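Local coordinates for G protein alpha subunit (Entamoeba histolytica, PDB 4FID), which binds guanine nucleotides and probably hydrolyses GTP as the alpha subunit of a heterotrimeric G protein, a transducer in transmembrane signalling, at residues Met221-Glu224 with Phe225-Gly228; Asp239-Glu242 with Glu243-Lys247. All blocks are in the same frame, centred on the assembly; numbering follows the deposited sequence.

Contact 1: Met221-Glu224 with Phe225-Gly228; sequences MTNE and FLKG
Asn223 receives both hydrogen bonds of this turn, one through its side chain and one through its backbone. Its OD1 accepts the amide of Phe225 (N to OD1 2.9 Å), with the donor in the carbonyl plane and a C=O...N angle of 153°. This is an Asx turn, and it depends on the amide group swinging over the following peptide, CG standing opposite the main-chain nitrogen (chi1 -169°). The backbone O of Asn223 takes the N-H of Leu226 at 3.1 Å, closing a beta turn over residues 223-226; here the donor sits well above the carbonyl plane. Together the two turns lead the chain into the loop joining helix 209-222 to strand 230-236 of the Ras-like domain. Beyond these bonds, Asn223 OD1 meets the Phe225 ring obliquely, with CD2 its nearest ring atom and the amide and ring planes 62° apart. Lys227 bends at its second torsion and folds back along the turn, its CG 3.7 Å from Glu224 O and its NZ 3.6 Å from Met221 O. Further out, Asn223 touches Val179 and Phe225 touches Ser180, while the selenomethionine side chain of Met221 touches Leu278 and Glu300.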
loop_
_atom_site.group_PDB
_atom_site.type_symbol
_atom_site.label_atom_id
_atom_site.label_comp_id
_atom_site.label_asym_id
_atom_site.label_seq_id
_atom_site.Cartn_x
_atom_site.Cartn_y
_atom_site.Cartn_z
HETATM N N MSE A 221 -4.975 -16.535 11.508
HETATM C CA MSE A 221 -4.295 -17.721 12.024
HETATM C C MSE A 221 -5.204 -18.724 12.738
HETATM O O MSE A 221 -4.879 -19.905 12.833
HETATM C CB MSE A 221 -3.168 -17.295 12.959
HETATM C CG MSE A 221 -2.034 -16.609 12.225
HETATM SE SE MSE A 221 -1.449 -17.715 10.722
HETATM C CE MSE A 221 -1.111 -19.378 11.710
ATOM N N THR A 222 -6.334 -18.263 13.255
ATOM C CA THR A 222 -7.218 -19.177 13.956
ATOM C C THR A 222 -8.582 -19.356 13.278
ATOM O O THR A 222 -9.396 -20.156 13.730
ATOM C CB THR A 222 -7.400 -18.778 15.445
ATOM O OG1 THR A 222 -7.845 -17.419 15.539
ATOM C CG2 THR A 222 -6.092 -18.942 16.208
ATOM N N ASN A 223 -8.820 -18.625 12.193
ATOM C CA ASN A 223 -10.093 -18.704 11.485
ATOM C C ASN A 223 -10.331 -20.104 10.928
ATOM O O ASN A 223 -9.514 -20.608 10.152
ATOM C CB ASN A 223 -10.118 -17.680 10.357
ATOM C CG ASN A 223 -11.490 -17.518 9.737
ATOM O OD1 ASN A 223 -12.141 -18.497 9.338
ATOM N ND2 ASN A 223 -11.944 -16.271 9.653
ATOM N N GLU A 224 -11.441 -20.732 11.321
ATOM C CA GLU A 224 -11.691 -22.122 10.931
ATOM C C GLU A 224 -12.008 -22.326 9.446
ATOM O O GLU A 224 -11.836 -23.421 8.920
ATOM C CB GLU A 224 -12.757 -22.777 11.821
ATOM C CG GLU A 224 -12.378 -22.770 13.309
ATOM C CD GLU A 224 -12.868 -23.995 14.094
ATOM O OE1 GLU A 224 -14.034 -24.003 14.558
ATOM O OE2 GLU A 224 -12.069 -24.940 14.268
ATOM N N PHE A 225 -12.450 -21.281 8.758
ATOM C CA PHE A 225 -12.691 -21.399 7.316
ATOM C C PHE A 225 -11.393 -21.325 6.525
ATOM O O PHE A 225 -11.342 -21.755 5.383
ATOM C CB PHE A 225 -13.681 -20.336 6.838
ATOM C CG PHE A 225 -14.879 -20.204 7.730
ATOM C CD1 PHE A 225 -15.879 -21.180 7.712
ATOM C CD2 PHE A 225 -14.986 -19.132 8.628
ATOM C CE1 PHE A 225 -16.989 -21.083 8.543
ATOM C CE2 PHE A 225 -16.095 -19.023 9.477
ATOM C CZ PHE A 225 -17.103 -20.004 9.433
ATOM N N LEU A 226 -10.339 -20.812 7.153
ATOM C CA LEU A 226 -9.050 -20.689 6.497
ATOM C C LEU A 226 -8.066 -21.783 6.880
ATOM O O LEU A 226 -6.880 -21.702 6.545
ATOM C CB LEU A 226 -8.432 -19.312 6.762
ATOM C CG LEU A 226 -9.116 -18.165 6.040
ATOM C CD1 LEU A 226 -8.325 -16.897 6.274
ATOM C CD2 LEU A 226 -9.253 -18.478 4.540
ATOM N N LYS A 227 -8.532 -22.792 7.602
ATOM C CA LYS A 227 -7.714 -23.991 7.779
ATOM C C LYS A 227 -7.491 -24.604 6.398
ATOM O O LYS A 227 -8.374 -24.574 5.524
ATOM C CB LYS A 227 -8.376 -25.019 8.703
ATOM C CG LYS A 227 -8.565 -24.557 10.136
ATOM C CD LYS A 227 -7.283 -23.972 10.717
ATOM C CE LYS A 227 -7.471 -23.602 12.183
ATOM N NZ LYS A 227 -6.192 -23.218 12.831
ATOM N N GLY A 228 -6.305 -25.152 6.197
ATOM C CA GLY A 228 -5.981 -25.743 4.924
ATOM C C GLY A 228 -5.256 -24.765 4.039
ATOM O O GLY A 228 -4.464 -25.179 3.187
#

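Contact 2: Asp239-Glu242 with Glu243-Lys247. With GDP (guanosine-5'-diphosphate), chain C.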
loop_
_atom_site.group_PDB
_atom_site.type_symbol
_atom_site.label_atom_id
_atom_site.label_comp_id
_atom_site.label_asym_id
_atom_site.label_seq_id
_atom_site.Cartn_x
_atom_site.Cartn_y
_atom_site.Cartn_z
ATOM N N ASP A 239 10.350 0.093 1.313
ATOM C CA ASP A 239 11.013 1.341 0.909
ATOM C C ASP A 239 10.716 2.495 1.876
ATOM O O ASP A 239 11.649 3.150 2.384
ATOM C CB ASP A 239 10.662 1.732 -0.553
ATOM C CG ASP A 239 9.133 1.713 -0.848
ATOM O OD1 ASP A 239 8.387 0.875 -0.275
ATOM O OD2 ASP A 239 8.687 2.539 -1.686
ATOM N N LEU A 240 9.422 2.716 2.139
ATOM C CA LEU A 240 8.962 3.781 3.023
ATOM C C LEU A 240 9.484 3.562 4.420
ATOM O O LEU A 240 9.854 4.508 5.114
ATOM C CB LEU A 240 7.437 3.853 3.044
ATOM C CG LEU A 240 6.830 4.304 1.709
ATOM C CD1 LEU A 240 5.299 4.415 1.777
ATOM C CD2 LEU A 240 7.468 5.636 1.270
ATOM N N PHE A 241 9.526 2.301 4.825
ATOM C CA PHE A 241 9.994 1.950 6.153
ATOM C C PHE A 241 11.494 2.261 6.369
ATOM O O PHE A 241 11.859 2.827 7.388
ATOM C CB PHE A 241 9.662 0.481 6.419
ATOM C CG PHE A 241 10.148 -0.029 7.740
ATOM C CD1 PHE A 241 9.558 0.400 8.919
ATOM C CD2 PHE A 241 11.184 -0.964 7.796
ATOM C CE1 PHE A 241 10.007 -0.091 10.160
ATOM C CE2 PHE A 241 11.647 -1.455 9.020
ATOM C CZ PHE A 241 11.054 -1.016 10.207
ATOM N N GLU A 242 12.346 1.895 5.409
ATOM C CA GLU A 242 13.788 2.188 5.460
ATOM C C GLU A 242 13.998 3.656 5.792
ATOM O O GLU A 242 14.698 4.008 6.736
ATOM C CB GLU A 242 14.435 1.934 4.086
ATOM C CG GLU A 242 15.450 0.794 4.004
ATOM C CD GLU A 242 16.767 1.190 3.293
ATOM O OE1 GLU A 242 16.729 1.677 2.134
ATOM O OE2 GLU A 242 17.847 1.002 3.907
ATOM N N GLU A 243 13.381 4.503 4.975
ATOM C CA GLU A 243 13.542 5.943 5.033
ATOM C C GLU A 243 12.969 6.493 6.335
ATOM O O GLU A 243 13.608 7.299 7.029
ATOM C CB GLU A 243 12.853 6.578 3.816
ATOM C CG GLU A 243 12.823 8.101 3.821
ATOM C CD GLU A 243 14.218 8.729 3.811
ATOM O OE1 GLU A 243 14.983 8.498 2.840
ATOM O OE2 GLU A 243 14.549 9.459 4.775
ATOM N N LYS A 244 11.763 6.042 6.675
ATOM C CA LYS A 244 11.063 6.551 7.847
ATOM C C LYS A 244 11.857 6.307 9.121
ATOM O O LYS A 244 11.822 7.112 10.044
ATOM C CB LYS A 244 9.700 5.912 7.957
ATOM C CG LYS A 244 8.885 6.419 9.108
ATOM C CD LYS A 244 7.435 6.133 8.842
ATOM C CE LYS A 244 6.537 6.849 9.828
ATOM N NZ LYS A 244 5.148 6.386 9.632
ATOM N N LEU A 245 12.574 5.190 9.145
ATOM C CA LEU A 245 13.396 4.800 10.274
ATOM C C LEU A 245 14.453 5.851 10.631
ATOM O O LEU A 245 14.927 5.906 11.780
ATOM C CB LEU A 245 14.053 3.446 9.983
ATOM C CG LEU A 245 13.731 2.279 10.918
ATOM C CD1 LEU A 245 12.320 2.389 11.494
ATOM C CD2 LEU A 245 13.923 0.956 10.188
ATOM N N THR A 246 14.813 6.688 9.659
ATOM C CA THR A 246 15.839 7.708 9.879
ATOM C C THR A 246 15.285 8.990 10.508
ATOM O O THR A 246 16.034 9.773 11.072
ATOM C CB THR A 246 16.573 8.059 8.573
ATOM O OG1 THR A 246 15.694 8.795 7.707
ATOM C CG2 THR A 246 17.031 6.790 7.866
ATOM N N LYS A 247 13.976 9.203 10.405
ATOM C CA LYS A 247 13.322 10.343 11.055
ATOM C C LYS A 247 12.593 9.934 12.356
ATOM O O LYS A 247 12.542 10.696 13.318
ATOM C CB LYS A 247 12.327 11.024 10.103
ATOM C CG LYS A 247 12.785 11.186 8.651
ATOM C CD LYS A 247 11.581 11.465 7.723
ATOM C CE LYS A 247 11.946 11.518 6.236
ATOM N NZ LYS A 247 10.738 11.676 5.361
HETATM P PB GDP C . -5.810 -0.884 0.624
HETATM O O1B GDP C . -6.841 -0.645 -0.450
HETATM O O2B GDP C . -6.385 -0.479 1.961
HETATM O O3B GDP C . -5.494 -2.359 0.627
HETATM O O3A GDP C . -4.447 -0.027 0.379
HETATM P PA GDP C . -4.052 0.706 -1.021
HETATM O O1A GDP C . -3.554 -0.288 -2.049
HETATM O O2A GDP C . -5.219 1.501 -1.580
HETATM O "O5'" GDP C . -2.879 1.738 -0.596
HETATM C "C5'" GDP C . -3.031 3.139 -0.842
HETATM C "C4'" GDP C . -1.696 3.838 -1.140
HETATM O "O4'" GDP C . -0.565 3.098 -0.659
HETATM C "C3'" GDP C . -1.477 4.077 -2.635
HETATM O "O3'" GDP C . -1.253 5.482 -2.873
HETATM C "C2'" GDP C . -0.256 3.242 -2.992
HETATM O "O2'" GDP C . 0.525 3.861 -4.030
HETATM C "C1'" GDP C . 0.470 3.121 -1.648
HETATM N N9 GDP C . 1.360 1.925 -1.566
HETATM C C8 GDP C . 1.008 0.623 -1.488
HETATM N N7 GDP C . 2.104 -0.182 -1.423
HETATM C C5 GDP C . 3.191 0.611 -1.455
HETATM C C6 GDP C . 4.666 0.432 -1.429
HETATM O O6 GDP C . 5.178 -0.700 -1.353
HETATM N N1 GDP C . 5.444 1.517 -1.497
HETATM C C2 GDP C . 4.930 2.761 -1.569
HETATM N N2 GDP C . 5.780 3.811 -1.619
HETATM N N3 GDP C . 3.594 3.009 -1.595
HETATM C C4 GDP C . 2.696 1.995 -1.543
#
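Three main-chain hydrogen bonds of the i to i+4 kind join Asp239-Glu242 to Glu243-Lys247 as successive turns of one helix. Lys244 N to Leu240 O (2.9 Å) and Leu245 N to Phe241 O (3.0 Å) are well formed, whereas Glu243 N to Asp239 O is weak at 3.4 Å although nearly straight. Further along, Glu243 O accepts twice from Thr246, from its backbone N and from its hydroxyl, with OG1 at 2.7 Å.

The apolar contact is carried by Phe241 and Leu245. With CG opposite its backbone nitrogen (chi1 177°), Phe241 brings its ring to Leu245, one turn on. Leu245 places CD2 over one face of this ring, 3.8 Å from the centroid and 28° off the normal, which is a CH-pi contact; CD1 sits farther out, past the ring outline on the side of CE1 (3.6 Å).

Ligand bonds come from the first turn. Asp239, the last residue of the NKxD guanine-recognition motif, directs its carboxylate at the base: OD1 accepts from GDP N1 at 3.3 Å, OD2 accepts from GDP N2 at 3.2 Å and, weakly, from N1. Reading these two donors together is a textbook basis of guanine selectivity. Leu240 CG and CD1 lie in van der Waals contact with the exocyclic amino group N2 of GDP.

Lys244 reaches beyond the helix: its NZ forms a salt bridge with Asp198 and a hydrogen bond to Ala195 O. Helix 238-247 directly follows strand 230-236, and Phe241 packs against Ala267 and Ile270 of helix 263-275 while its ring meets Tyr197 nearly at a right angle.

How the contacts relate
Contact 1 and contact 2 lie in series along the chain, separated by strand 230-236: residues 221-228 lead into that strand, and helix 238-247 follows it. Their centres are about 34 Å apart and their nearest atoms about 20 Å, so they do not touch. The strand thus connects a peripheral turn, whose centre is about 25 Å from the chain centre, with the nucleotide pocket. Only contact 2 bonds GDP, alongside Asn236 from the end of the strand. Contact 1 is more remote from that site: the Leu226 side chain is about 9 Å from that of Val168, in the predicted GTP site, and about 12 Å from that of the GDP-binding Lys18.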